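Local coordinates for protein beta-glycosidase (Bacteroides caccae, PDB 6T2R) that probably cleaves mucin O-glycans as an endo-acting glycoside hydrolase of family 16, helping a human gut bacterium to start mucin breakdown, at residues L31-N36 against T44-R49; I110-R115 against P124-L129; M147-L150 against I155-Q158; F187-V192 against V255-H260. One frame throughout, in Å; residues are numbered along the deposited sequence.

Interaction 1: L31-N36 against T44-R49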
loop_
_atom_site.group_PDB
_atom_site.type_symbol
_atom_site.label_atom_id
_atom_site.label_comp_id
_atom_site.label_asym_id
_atom_site.label_seq_id
_atom_site.Cartn_x
_atom_site.Cartn_y
_atom_site.Cartn_z
ATOM N N LEU A 31 -19.412 -2.500 -3.715
ATOM C CA LEU A 31 -18.651 -1.449 -2.981
ATOM C C LEU A 31 -19.169 -1.412 -1.544
ATOM O O LEU A 31 -20.333 -1.119 -1.365
ATOM C CB LEU A 31 -18.801 -0.087 -3.676
ATOM C CG LEU A 31 -17.976 1.047 -3.051
ATOM C CD1 LEU A 31 -16.484 0.823 -3.257
ATOM C CD2 LEU A 31 -18.369 2.385 -3.633
ATOM N N VAL A 32 -18.355 -1.821 -0.572
ATOM C CA VAL A 32 -18.722 -1.881 0.880
ATOM C C VAL A 32 -18.146 -0.633 1.582
ATOM O O VAL A 32 -18.681 -0.271 2.631
ATOM C CB VAL A 32 -18.235 -3.173 1.577
ATOM C CG1 VAL A 32 -18.911 -4.422 1.005
ATOM C CG2 VAL A 32 -16.696 -3.318 1.565
ATOM N N TRP A 33 -17.109 0.016 1.027
ATOM C CA TRP A 33 -16.477 1.208 1.645
ATOM C C TRP A 33 -15.631 1.965 0.621
ATOM O O TRP A 33 -15.019 1.319 -0.253
ATOM C CB TRP A 33 -15.660 0.776 2.860
ATOM C CG TRP A 33 -15.002 1.930 3.542
ATOM C CD1 TRP A 33 -15.562 2.766 4.467
ATOM C CD2 TRP A 33 -13.675 2.428 3.316
ATOM N NE1 TRP A 33 -14.665 3.741 4.845
ATOM C CE2 TRP A 33 -13.502 3.567 4.148
ATOM C CE3 TRP A 33 -12.626 2.048 2.486
ATOM C CZ2 TRP A 33 -12.305 4.272 4.210
ATOM C CZ3 TRP A 33 -11.445 2.741 2.553
ATOM C CH2 TRP A 33 -11.284 3.844 3.391
ATOM N N GLU A 34 -15.640 3.295 0.707
ATOM C CA GLU A 34 -14.764 4.143 -0.106
ATOM C C GLU A 34 -14.332 5.380 0.692
ATOM O O GLU A 34 -15.015 5.804 1.611
ATOM C CB GLU A 34 -15.461 4.484 -1.425
ATOM C CG GLU A 34 -16.549 5.545 -1.316
ATOM C CD GLU A 34 -17.265 5.810 -2.629
ATOM O OE1 GLU A 34 -16.623 5.764 -3.695
ATOM O OE2 GLU A 34 -18.470 6.006 -2.578
ATOM N N ASP A 35 -13.212 5.950 0.289
ATOM C CA ASP A 35 -12.798 7.302 0.705
ATOM C C ASP A 35 -12.408 8.093 -0.552
ATOM O O ASP A 35 -11.470 7.660 -1.239
ATOM C CB ASP A 35 -11.681 7.190 1.732
ATOM C CG ASP A 35 -11.443 8.502 2.439
ATOM O OD1 ASP A 35 -11.871 9.514 1.869
ATOM O OD2 ASP A 35 -10.833 8.485 3.554
ATOM N N ASN A 36 -13.094 9.217 -0.820
ATOM C CA ASN A 36 -12.811 10.126 -1.964
ATOM C C ASN A 36 -11.994 11.339 -1.535
ATOM O O ASN A 36 -11.828 12.249 -2.386
ATOM C CB ASN A 36 -14.082 10.604 -2.654
ATOM C CG ASN A 36 -14.616 9.504 -3.535
ATOM O OD1 ASN A 36 -13.918 9.025 -4.429
ATOM N ND2 ASN A 36 -15.818 9.058 -3.235
ATOM N N THR A 44 -10.495 11.270 10.360
ATOM C CA THR A 44 -9.652 10.922 11.532
ATOM C C THR A 44 -10.150 9.625 12.133
ATOM O O THR A 44 -9.402 9.025 12.933
ATOM C CB THR A 44 -9.632 12.012 12.608
ATOM O OG1 THR A 44 -10.990 12.351 12.867
ATOM C CG2 THR A 44 -8.851 13.224 12.172
ATOM N N SER A 45 -11.352 9.220 11.759
ATOM C CA SER A 45 -11.933 7.930 12.178
ATOM C C SER A 45 -11.377 6.804 11.301
ATOM O O SER A 45 -11.648 5.646 11.588
ATOM C CB SER A 45 -13.410 7.965 12.113
ATOM O OG SER A 45 -13.832 7.876 10.764
ATOM N N VAL A 46 -10.614 7.110 10.266
ATOM C CA VAL A 46 -10.105 6.058 9.351
ATOM C C VAL A 46 -8.586 6.095 9.335
ATOM O O VAL A 46 -8.005 5.011 9.384
ATOM C CB VAL A 46 -10.680 6.233 7.935
ATOM C CG1 VAL A 46 -9.927 5.383 6.933
ATOM C CG2 VAL A 46 -12.166 5.907 7.910
ATOM N N TRP A 47 -8.012 7.293 9.205
ATOM C CA TRP A 47 -6.577 7.540 8.922
ATOM C C TRP A 47 -5.871 8.175 10.128
ATOM O O TRP A 47 -6.510 8.931 10.892
ATOM C CB TRP A 47 -6.416 8.447 7.712
ATOM C CG TRP A 47 -7.017 7.899 6.462
ATOM C CD1 TRP A 47 -8.173 8.296 5.858
ATOM C CD2 TRP A 47 -6.477 6.862 5.641
ATOM N NE1 TRP A 47 -8.391 7.566 4.720
ATOM C CE2 TRP A 47 -7.362 6.690 4.552
ATOM C CE3 TRP A 47 -5.341 6.055 5.716
ATOM C CZ2 TRP A 47 -7.125 5.771 3.531
ATOM C CZ3 TRP A 47 -5.119 5.142 4.713
ATOM C CH2 TRP A 47 -6.006 4.988 3.648
ATOM N N SER A 48 -4.593 7.855 10.271
ATOM C CA SER A 48 -3.614 8.526 11.153
ATOM C C SER A 48 -2.337 8.697 10.341
ATOM O O SER A 48 -2.072 7.854 9.399
ATOM C CB SER A 48 -3.367 7.718 12.415
ATOM O OG SER A 48 -4.569 7.440 13.113
ATOM N N ARG A 49 -1.579 9.738 10.656
ATOM C CA ARG A 49 -0.229 9.949 10.085
ATOM C C ARG A 49 0.689 8.845 10.588
ATOM O O ARG A 49 0.518 8.381 11.749
ATOM C CB ARG A 49 0.327 11.336 10.419
ATOM C CG ARG A 49 -0.465 12.468 9.783
ATOM C CD ARG A 49 0.221 13.823 9.930
ATOM N NE ARG A 49 -0.560 14.821 9.218
ATOM C CZ ARG A 49 -0.384 16.140 9.276
ATOM N NH1 ARG A 49 0.594 16.676 9.974
ATOM N NH2 ARG A 49 -1.169 16.919 8.579
#

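Interaction 2: I110-R115 against P124-L129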
loop_
_atom_site.group_PDB
_atom_site.type_symbol
_atom_site.label_atom_id
_atom_site.label_comp_id
_atom_site.label_asym_id
_atom_site.label_seq_id
_atom_site.Cartn_x
_atom_site.Cartn_y
_atom_site.Cartn_z
ATOM N N ILE A 110 -9.147 -4.467 -2.723
ATOM C CA ILE A 110 -8.713 -3.114 -2.292
ATOM C C ILE A 110 -8.137 -2.430 -3.512
ATOM O O ILE A 110 -7.224 -3.033 -4.143
ATOM C CB ILE A 110 -7.715 -3.220 -1.135
ATOM C CG1 ILE A 110 -8.308 -4.041 0.006
ATOM C CG2 ILE A 110 -7.347 -1.841 -0.668
ATOM C CD1 ILE A 110 -7.393 -4.212 1.196
ATOM N N GLU A 111 -8.633 -1.240 -3.839
ATOM C CA GLU A 111 -8.117 -0.484 -5.006
ATOM C C GLU A 111 -7.843 0.942 -4.564
ATOM O O GLU A 111 -8.623 1.502 -3.727
ATOM C CB GLU A 111 -9.068 -0.409 -6.200
ATOM C CG GLU A 111 -9.392 -1.739 -6.828
ATOM C CD GLU A 111 -10.439 -1.630 -7.937
ATOM O OE1 GLU A 111 -11.227 -0.703 -7.888
ATOM O OE2 GLU A 111 -10.447 -2.474 -8.851
ATOM N N VAL A 112 -6.746 1.477 -5.080
ATOM C CA VAL A 112 -6.339 2.880 -4.808
ATOM C C VAL A 112 -6.005 3.516 -6.150
ATOM O O VAL A 112 -5.171 2.925 -6.921
ATOM C CB VAL A 112 -5.157 2.935 -3.819
ATOM C CG1 VAL A 112 -4.714 4.365 -3.539
ATOM C CG2 VAL A 112 -5.500 2.219 -2.526
ATOM N N ARG A 113 -6.559 4.696 -6.393
ATOM C CA ARG A 113 -6.288 5.442 -7.643
ATOM C C ARG A 113 -5.356 6.609 -7.299
ATOM O O ARG A 113 -5.700 7.449 -6.415
ATOM C CB ARG A 113 -7.605 5.837 -8.323
ATOM C CG ARG A 113 -7.380 6.682 -9.569
ATOM C CD ARG A 113 -8.670 7.016 -10.288
ATOM N NE ARG A 113 -8.423 7.396 -11.675
ATOM C CZ ARG A 113 -8.506 8.642 -12.153
ATOM N NH1 ARG A 113 -8.778 9.662 -11.356
ATOM N NH2 ARG A 113 -8.246 8.871 -13.421
ATOM N N ALA A 114 -4.205 6.666 -7.963
ATOM C CA ALA A 114 -3.093 7.549 -7.572
ATOM C C ALA A 114 -2.334 7.960 -8.813
ATOM O O ALA A 114 -2.196 7.126 -9.758
ATOM C CB ALA A 114 -2.159 6.841 -6.611
ATOM N N ARG A 115 -1.807 9.183 -8.761
ATOM C CA ARG A 115 -0.892 9.730 -9.779
ATOM C C ARG A 115 0.465 9.933 -9.105
ATOM O O ARG A 115 0.487 10.528 -8.037
ATOM C CB ARG A 115 -1.501 10.999 -10.379
ATOM C CG ARG A 115 -0.592 11.678 -11.400
ATOM C CD ARG A 115 -1.314 12.599 -12.382
ATOM N NE ARG A 115 -1.924 13.670 -11.636
ATOM C CZ ARG A 115 -2.967 14.402 -12.019
ATOM N NH1 ARG A 115 -3.575 14.188 -13.167
ATOM N NH2 ARG A 115 -3.446 15.320 -11.211
ATOM N N PRO A 124 7.307 5.648 -3.409
ATOM C CA PRO A 124 5.971 5.638 -2.809
ATOM C C PRO A 124 5.344 4.236 -2.883
ATOM O O PRO A 124 5.577 3.563 -3.849
ATOM C CB PRO A 124 5.172 6.595 -3.689
ATOM C CG PRO A 124 5.917 6.509 -5.019
ATOM C CD PRO A 124 7.367 6.495 -4.611
ATOM N N ALA A 125 4.622 3.840 -1.841
ATOM C CA ALA A 125 4.054 2.488 -1.701
ATOM C C ALA A 125 2.587 2.555 -1.294
ATOM O O ALA A 125 2.165 3.521 -0.617
ATOM C CB ALA A 125 4.855 1.671 -0.705
ATOM N N ILE A 126 1.834 1.531 -1.687
ATOM C CA ILE A 126 0.449 1.241 -1.217
ATOM C C ILE A 126 0.469 -0.218 -0.776
ATOM O O ILE A 126 0.833 -1.081 -1.586
ATOM C CB ILE A 126 -0.569 1.488 -2.348
ATOM C CG1 ILE A 126 -0.498 2.930 -2.856
ATOM C CG2 ILE A 126 -1.965 1.089 -1.904
ATOM C CD1 ILE A 126 -1.226 3.218 -4.159
ATOM N N TRP A 127 0.095 -0.509 0.457
ATOM C CA TRP A 127 0.371 -1.853 0.979
ATOM C C TRP A 127 -0.433 -2.120 2.229
ATOM O O TRP A 127 -0.990 -1.152 2.809
ATOM C CB TRP A 127 1.877 -2.001 1.178
ATOM C CG TRP A 127 2.557 -1.044 2.107
ATOM C CD1 TRP A 127 2.658 0.320 2.018
ATOM C CD2 TRP A 127 3.413 -1.428 3.204
ATOM N NE1 TRP A 127 3.472 0.804 3.015
ATOM C CE2 TRP A 127 3.938 -0.241 3.757
ATOM C CE3 TRP A 127 3.756 -2.665 3.779
ATOM C CZ2 TRP A 127 4.793 -0.255 4.845
ATOM C CZ3 TRP A 127 4.603 -2.684 4.867
ATOM C CH2 TRP A 127 5.111 -1.488 5.379
ATOM N N THR A 128 -0.506 -3.398 2.597
ATOM C CA THR A 128 -1.255 -3.856 3.775
ATOM C C THR A 128 -0.415 -4.795 4.638
ATOM O O THR A 128 0.449 -5.510 4.128
ATOM C CB THR A 128 -2.579 -4.517 3.387
ATOM O OG1 THR A 128 -2.301 -5.839 2.916
ATOM C CG2 THR A 128 -3.355 -3.673 2.399
ATOM N N LEU A 129 -0.718 -4.719 5.930
ATOM C CA LEU A 129 -0.145 -5.476 7.061
ATOM C C LEU A 129 -1.310 -6.014 7.880
ATOM O O LEU A 129 -2.419 -5.524 7.744
ATOM C CB LEU A 129 0.746 -4.533 7.876
ATOM C CG LEU A 129 2.083 -4.195 7.216
ATOM C CD1 LEU A 129 2.865 -3.267 8.100
ATOM C CD2 LEU A 129 2.879 -5.457 6.895
#

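Interaction 3: M147-L150 against I155-Q158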
loop_
_atom_site.group_PDB
_atom_site.type_symbol
_atom_site.label_atom_id
_atom_site.label_comp_id
_atom_site.label_asym_id
_atom_site.label_seq_id
_atom_site.Cartn_x
_atom_site.Cartn_y
_atom_site.Cartn_z
ATOM N N MET A 147 1.367 -1.547 -4.421
ATOM C CA MET A 147 2.153 -0.686 -5.349
ATOM C C MET A 147 3.472 -0.261 -4.695
ATOM O O MET A 147 3.458 0.201 -3.547
ATOM C CB MET A 147 1.317 0.546 -5.705
ATOM C CG MET A 147 1.837 1.385 -6.849
ATOM S SD MET A 147 3.251 2.411 -6.415
ATOM C CE MET A 147 2.487 3.552 -5.253
ATOM N N GLU A 148 4.567 -0.401 -5.434
ATOM C CA GLU A 148 5.869 0.253 -5.188
ATOM C C GLU A 148 6.368 0.807 -6.519
ATOM O O GLU A 148 6.316 0.067 -7.480
ATOM C CB GLU A 148 6.790 -0.791 -4.596
ATOM C CG GLU A 148 6.173 -1.393 -3.353
ATOM C CD GLU A 148 7.178 -2.026 -2.453
ATOM O OE1 GLU A 148 7.347 -3.278 -2.585
ATOM O OE2 GLU A 148 7.787 -1.277 -1.670
ATOM N N ARG A 149 6.687 2.095 -6.589
ATOM C CA ARG A 149 7.251 2.728 -7.811
ATOM C C ARG A 149 8.591 3.399 -7.456
ATOM O O ARG A 149 8.629 4.396 -6.698
ATOM C CB ARG A 149 6.231 3.668 -8.456
ATOM C CG ARG A 149 6.437 3.845 -9.957
ATOM C CD ARG A 149 7.727 4.562 -10.344
ATOM N NE ARG A 149 7.561 5.944 -9.966
ATOM C CZ ARG A 149 7.110 6.901 -10.777
ATOM N NH1 ARG A 149 6.890 6.664 -12.056
ATOM N NH2 ARG A 149 6.891 8.110 -10.299
ATOM N N LEU A 150 9.648 2.862 -8.045
ATOM C CA LEU A 150 11.060 3.267 -7.826
ATOM C C LEU A 150 11.441 4.395 -8.788
ATOM O O LEU A 150 11.289 4.227 -10.023
ATOM C CB LEU A 150 11.956 2.049 -8.088
ATOM C CG LEU A 150 12.332 1.188 -6.880
ATOM C CD1 LEU A 150 11.178 1.031 -5.909
ATOM C CD2 LEU A 150 12.833 -0.171 -7.325
ATOM N N ILE A 155 7.220 1.387 -14.645
ATOM C CA ILE A 155 6.626 0.112 -14.137
ATOM C C ILE A 155 6.446 0.238 -12.628
ATOM O O ILE A 155 7.138 1.071 -12.030
ATOM C CB ILE A 155 7.540 -1.071 -14.452
ATOM C CG1 ILE A 155 8.917 -0.832 -13.821
ATOM C CG2 ILE A 155 7.560 -1.339 -15.963
ATOM C CD1 ILE A 155 9.765 -2.072 -13.610
ATOM N N VAL A 156 5.589 -0.601 -12.053
ATOM C CA VAL A 156 5.466 -0.736 -10.579
ATOM C C VAL A 156 5.689 -2.204 -10.244
ATOM O O VAL A 156 5.453 -3.070 -11.113
ATOM C CB VAL A 156 4.111 -0.255 -10.037
ATOM C CG1 VAL A 156 3.873 1.219 -10.311
ATOM C CG2 VAL A 156 2.968 -1.117 -10.548
ATOM N N TYR A 157 6.101 -2.442 -9.013
ATOM C CA TYR A 157 6.206 -3.780 -8.391
ATOM C C TYR A 157 4.916 -4.023 -7.610
ATOM O O TYR A 157 4.470 -3.138 -6.842
ATOM C CB TYR A 157 7.438 -3.845 -7.493
ATOM C CG TYR A 157 8.756 -3.687 -8.216
ATOM C CD1 TYR A 157 9.161 -2.454 -8.715
ATOM C CD2 TYR A 157 9.617 -4.753 -8.369
ATOM C CE1 TYR A 157 10.368 -2.293 -9.371
ATOM C CE2 TYR A 157 10.838 -4.606 -9.013
ATOM C CZ TYR A 157 11.211 -3.373 -9.514
ATOM O OH TYR A 157 12.398 -3.224 -10.154
ATOM N N GLN A 158 4.372 -5.217 -7.764
ATOM C CA GLN A 158 3.411 -5.785 -6.803
ATOM C C GLN A 158 4.061 -7.049 -6.209
ATOM O O GLN A 158 4.705 -7.815 -6.982
ATOM C CB GLN A 158 2.082 -5.984 -7.527
ATOM C CG GLN A 158 1.494 -4.667 -8.062
ATOM C CD GLN A 158 0.128 -4.865 -8.681
ATOM O OE1 GLN A 158 0.010 -5.511 -9.732
ATOM N NE2 GLN A 158 -0.906 -4.344 -8.027
HETATM O O HOH W 1 9.188 0.841 -10.196
#

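Interaction 4: F187-V192 against V255-H260. With SO4 (sulfate ion), chain B.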
loop_
_atom_site.group_PDB
_atom_site.type_symbol
_atom_site.label_atom_id
_atom_site.label_comp_id
_atom_site.label_asym_id
_atom_site.label_seq_id
_atom_site.Cartn_x
_atom_site.Cartn_y
_atom_site.Cartn_z
ATOM N N PHE A 187 -3.089 9.074 -13.637
ATOM C CA PHE A 187 -3.687 8.248 -12.572
ATOM C C PHE A 187 -3.691 6.794 -13.052
ATOM O O PHE A 187 -3.938 6.515 -14.241
ATOM C CB PHE A 187 -5.106 8.686 -12.209
ATOM C CG PHE A 187 -5.167 9.931 -11.362
ATOM C CD1 PHE A 187 -5.010 9.856 -9.979
ATOM C CD2 PHE A 187 -5.423 11.170 -11.931
ATOM C CE1 PHE A 187 -5.041 10.997 -9.196
ATOM C CE2 PHE A 187 -5.479 12.299 -11.135
ATOM C CZ PHE A 187 -5.262 12.222 -9.779
ATOM N N ASN A 188 -3.421 5.875 -12.133
ATOM C CA ASN A 188 -3.534 4.429 -12.395
ATOM C C ASN A 188 -4.267 3.856 -11.195
ATOM O O ASN A 188 -4.186 4.453 -10.099
ATOM C CB ASN A 188 -2.161 3.827 -12.599
ATOM C CG ASN A 188 -1.408 4.423 -13.772
ATOM O OD1 ASN A 188 -1.535 3.935 -14.878
ATOM N ND2 ASN A 188 -0.560 5.419 -13.529
ATOM N N VAL A 189 -4.935 2.734 -11.380
ATOM C CA VAL A 189 -5.666 2.038 -10.282
ATOM C C VAL A 189 -4.888 0.778 -9.870
ATOM O O VAL A 189 -4.856 -0.175 -10.665
ATOM C CB VAL A 189 -7.098 1.690 -10.708
ATOM C CG1 VAL A 189 -7.861 1.026 -9.558
ATOM C CG2 VAL A 189 -7.833 2.938 -11.205
ATOM N N TYR A 190 -4.323 0.779 -8.662
ATOM C CA TYR A 190 -3.583 -0.357 -8.060
ATOM C C TYR A 190 -4.543 -1.175 -7.212
ATOM O O TYR A 190 -5.237 -0.586 -6.353
ATOM C CB TYR A 190 -2.357 0.180 -7.314
ATOM C CG TYR A 190 -1.499 1.070 -8.188
ATOM C CD1 TYR A 190 -0.614 0.521 -9.095
ATOM C CD2 TYR A 190 -1.638 2.452 -8.173
ATOM C CE1 TYR A 190 0.150 1.318 -9.927
ATOM C CE2 TYR A 190 -0.884 3.271 -8.996
ATOM C CZ TYR A 190 0.024 2.697 -9.866
ATOM O OH TYR A 190 0.791 3.485 -10.677
ATOM N N GLY A 191 -4.601 -2.483 -7.471
ATOM C CA GLY A 191 -5.562 -3.388 -6.818
ATOM C C GLY A 191 -4.985 -4.759 -6.464
ATOM O O GLY A 191 -4.011 -5.229 -7.115
ATOM N N VAL A 192 -5.519 -5.353 -5.402
ATOM C CA VAL A 192 -5.287 -6.764 -5.015
ATOM C C VAL A 192 -6.653 -7.335 -4.645
ATOM O O VAL A 192 -7.458 -6.565 -4.042
ATOM C CB VAL A 192 -4.261 -6.890 -3.876
ATOM C CG1 VAL A 192 -4.783 -6.340 -2.528
ATOM C CG2 VAL A 192 -3.765 -8.337 -3.751
ATOM N N VAL A 255 -3.500 11.048 -4.400
ATOM C CA VAL A 255 -4.462 9.937 -4.243
ATOM C C VAL A 255 -5.878 10.482 -4.413
ATOM O O VAL A 255 -6.345 11.283 -3.571
ATOM C CB VAL A 255 -4.254 9.239 -2.900
ATOM C CG1 VAL A 255 -5.050 7.955 -2.818
ATOM C CG2 VAL A 255 -2.771 8.989 -2.648
ATOM N N ASP A 256 -6.526 9.996 -5.464
ATOM C CA ASP A 256 -7.929 10.301 -5.819
ATOM C C ASP A 256 -8.870 9.573 -4.862
ATOM O O ASP A 256 -9.804 10.242 -4.341
ATOM C CB ASP A 256 -8.157 9.925 -7.280
ATOM C CG ASP A 256 -9.442 10.450 -7.881
ATOM O OD1 ASP A 256 -10.112 11.274 -7.228
ATOM O OD2 ASP A 256 -9.757 10.001 -8.990
ATOM N N TRP A 257 -8.682 8.256 -4.653
ATOM C CA TRP A 257 -9.616 7.466 -3.793
ATOM C C TRP A 257 -9.058 6.096 -3.409
ATOM O O TRP A 257 -8.119 5.585 -4.050
ATOM C CB TRP A 257 -11.036 7.298 -4.408
ATOM C CG TRP A 257 -11.109 6.854 -5.849
ATOM C CD1 TRP A 257 -11.470 7.639 -6.914
ATOM C CD2 TRP A 257 -10.883 5.537 -6.407
ATOM N NE1 TRP A 257 -11.429 6.919 -8.078
ATOM C CE2 TRP A 257 -11.096 5.628 -7.801
ATOM C CE3 TRP A 257 -10.488 4.298 -5.882
ATOM C CZ2 TRP A 257 -10.933 4.544 -8.663
ATOM C CZ3 TRP A 257 -10.308 3.229 -6.735
ATOM C CH2 TRP A 257 -10.562 3.339 -8.099
ATOM N N VAL A 258 -9.708 5.511 -2.403
ATOM C CA VAL A 258 -9.554 4.094 -2.007
ATOM C C VAL A 258 -10.928 3.485 -2.114
ATOM O O VAL A 258 -11.857 4.092 -1.558
ATOM C CB VAL A 258 -9.026 3.947 -0.576
ATOM C CG1 VAL A 258 -8.849 2.484 -0.204
ATOM C CG2 VAL A 258 -7.734 4.719 -0.389
ATOM N N ARG A 259 -11.031 2.316 -2.748
ATOM C CA ARG A 259 -12.321 1.574 -2.808
ATOM C C ARG A 259 -12.095 0.145 -2.348
ATOM O O ARG A 259 -11.067 -0.443 -2.662
ATOM C CB ARG A 259 -12.981 1.625 -4.189
ATOM C CG ARG A 259 -13.517 3.008 -4.538
ATOM C CD ARG A 259 -13.726 3.100 -6.040
ATOM N NE ARG A 259 -14.286 4.376 -6.444
ATOM C CZ ARG A 259 -14.456 4.723 -7.699
ATOM N NH1 ARG A 259 -14.156 3.886 -8.672
ATOM N NH2 ARG A 259 -14.934 5.901 -7.994
ATOM N N HIS A 260 -13.057 -0.342 -1.579
ATOM C CA HIS A 260 -13.074 -1.700 -1.024
ATOM C C HIS A 260 -14.349 -2.357 -1.515
ATOM O O HIS A 260 -15.414 -1.799 -1.279
ATOM C CB HIS A 260 -12.928 -1.622 0.495
ATOM C CG HIS A 260 -12.789 -2.944 1.137
ATOM N ND1 HIS A 260 -12.097 -3.939 0.553
ATOM C CD2 HIS A 260 -13.270 -3.414 2.304
ATOM C CE1 HIS A 260 -12.120 -4.993 1.338
ATOM N NE2 HIS A 260 -12.852 -4.695 2.423
HETATM S S SO4 B . -14.944 -5.278 5.174
HETATM O O1 SO4 B . -13.560 -5.495 4.759
HETATM O O2 SO4 B . -15.278 -3.870 5.042
HETATM O O3 SO4 B . -15.079 -5.666 6.542
HETATM O O4 SO4 B . -15.822 -6.042 4.322
#

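Interaction 1: L31-N36 against T44-R49
The backbones of 31-36 and 44-49 stay well apart where Trp33 and Asp35 meet Val46 and Trp47. The nearest CA atoms, those of Asp35 and Val46, are 9.1 Å apart. Side chains alone make the contact. Residues 31-35 are a strand, and residues 44-47 are loop leading into the short strand that begins at Ser48. The polar link is a hydrogen bond from Trp47 NE1 to Asp35 OD2, 2.9 Å long, with an angle of 153° at the hydrogen. OD2 lies in the plane of the indole, at its edge. It is approached on its anti side, from 31° out of the carboxylate plane. Asp35 holds CG opposite its backbone N (chi1 -166°), which carries the carboxylate across to the indole. Its other oxygen, OD1, bonds Phe37 N, as in an Asx turn, so each carboxylate oxygen has its own N-H donor. In the beta-sandwich (jelly roll) of family 16, strand 29-35 pairs with strand 251-263 of one sheet. Val32 and Trp33 together sit opposite the single residue His260 there, a classic beta bulge. The contact ties this strand to the loop before strand 48-49, whose Trp47 packs on Leu97, Leu230 and Ile232 of strands 92-98 and 228-233. The apolar part is Trp33 against Val46. The two side chains lie alongside each other, pointing opposite ways. Trp33 CZ2 is 3.8 Å from Val46 CG1 and 4.0 Å from Val46 CG2. Val46 CG1 also sits 3.4 Å above one face of the Trp47 ring, toward its rim. Arg103 makes a cation-pi contact with the Trp33 indole.

Interaction 2: I110-R115 against P124-L129
Thr128 turns two different ends to its surroundings. Its OG1 is hydrogen-bonded to Gln228 OE1, while its CG2 touches Ile110 CD1 across the contact at 4.2 Å. The hydroxyl is thus satisfied by a neighbouring strand, and the methyl faces the opposing segment. Segments 110-115 and 124-129 belong to the two facing sheets of the family 16 beta-sandwich. The axes of the segments 110-115 and 125-129 approach to 9.1 Å and run nearly antiparallel, at 159°. At that spacing the side chains fill the gap between the sheets. Val112 and Ile126 meet tip to tip. Each methyl of the valine fork takes a different branch of the isoleucine: Val112 CG1 lies 3.7 Å from Ile126 CD1, and Val112 CG2 lies 3.8 Å from Ile126 CG2. Ile126 places CG1 opposite its carbonyl carbon (chi1 -58°), and CD1 then reaches past Val112 to Ala114. That last touch, Ile126 CD1 to Ala114 CB, is looser at 4.5 Å. Ile232 and Val255 also pack on Val112. All five touching residues are buried near the centre of the chain. The closest pairs are methyl to methyl, so dispersion and the exclusion of water hold the two sheets together here.

Interaction 3: M147-L150 against I155-Q158
Tyr157 pairs with Glu148 across an antiparallel beta-hairpin, and its side chain runs along the turn side of the pair. Its CB lies 4.3 Å from Glu148 CB, the two side chains being on the same face of the sheet. CG stands opposite the carbonyl carbon (chi1 -64°), which sets the ring with Glu148 O at its edge, 4.0 Å from CD1. Further out, Tyr157 CE1 meets Leu150 CD2 at 3.8 Å, and OH lies a little farther from the same methyl. Leu150 crosses the tyrosine at about a right angle, and Trp240 makes an edge-to-face contact with the ring. The pair is hydrogen-bonded in both directions: Tyr157 N to Glu148 O at 2.9 Å and Glu148 N to Tyr157 O at 3.1 Å. Both donors lie in the carbonyl planes. Asp145 and Glu148 fit the ExDxxE signature of family 16, so this face probably lines the catalytic cleft. On the other face of the sheet, Met147 and Val156 both pack on Tyr190. Val156 CG1 also touches Arg149 CG at 3.7 Å. Toward the turn a water continues the ladder, accepting from Leu150 N at 3.0 Å and donating to Ile155 O at 2.8 Å.

Interaction 4: F187-V192 against V255-H260
This is side-chain packing between next-but-one strands of one sheet: Phe187 and Val189 reach Asp256 and Trp257 over the strand 108-116 that separates them. Their backbones pair with that middle strand, not with each other. Phe187 CE1 touches Asp256 CB at 3.8 Å. The two side chains cross at about a right angle, with ring and carboxylate planes 50° apart. Asp256 offers its methylene to the phenyl ring and sends OD2 into a salt bridge with Arg113 NH1. Arg113, on the middle strand, also packs on Phe187. Asp256 and Trp257 together sit opposite the single residue Arg113, a classic beta bulge. The bulge lies in strand 251-263, a long strand of the family 16 jelly roll. Trp257 has CG between its backbone N and carbonyl carbon (chi1 48°), and the far end of the indole reaches across the sheet to Val189. Its CH2 is 3.8 Å from Val189 CG1 and 4.2 Å from Val189 CG2. Over one face of the same indole lies Arg259, with NE 3.6 Å above the ring plane. Farther along the strand, His260 NE2 donates to sulfate O1 at 2.6 Å, with the ion at the ring edge. His260 ND1 bonds Arg109 O, so both ring nitrogens face oxygen acceptors, which would be consistent with a protonated imidazole. His106 N and Gln262 NE2 also hold the sulfate, which probably came from the crystallisation liquor.

How the interactions relate
Interactions 2 and 4 share the middle of the sandwich, with centres about 6 Å apart. Glu111 O and Arg259 N, 2.7 Å apart, probably form a backbone bond between them. Interaction 1 joins the same sheet through strand 251-263, with Asp35 N 2.9 Å from Val258 O. Interaction 3 meets interaction 2 in the facing sheet, where Ile126 N lies 2.8 Å from Met147 O. Tyr190 of interaction 4 packs on interaction 3 from the core side: Tyr190 CD1 is 3.4 Å from Met147 CG. The probable catalytic cleft lies at interaction 3, while the sulfate at interaction 4 is about 5 Å from the Trp33 side chain of interaction 1. The centres of interactions 1 and 3 are about 23 Å apart.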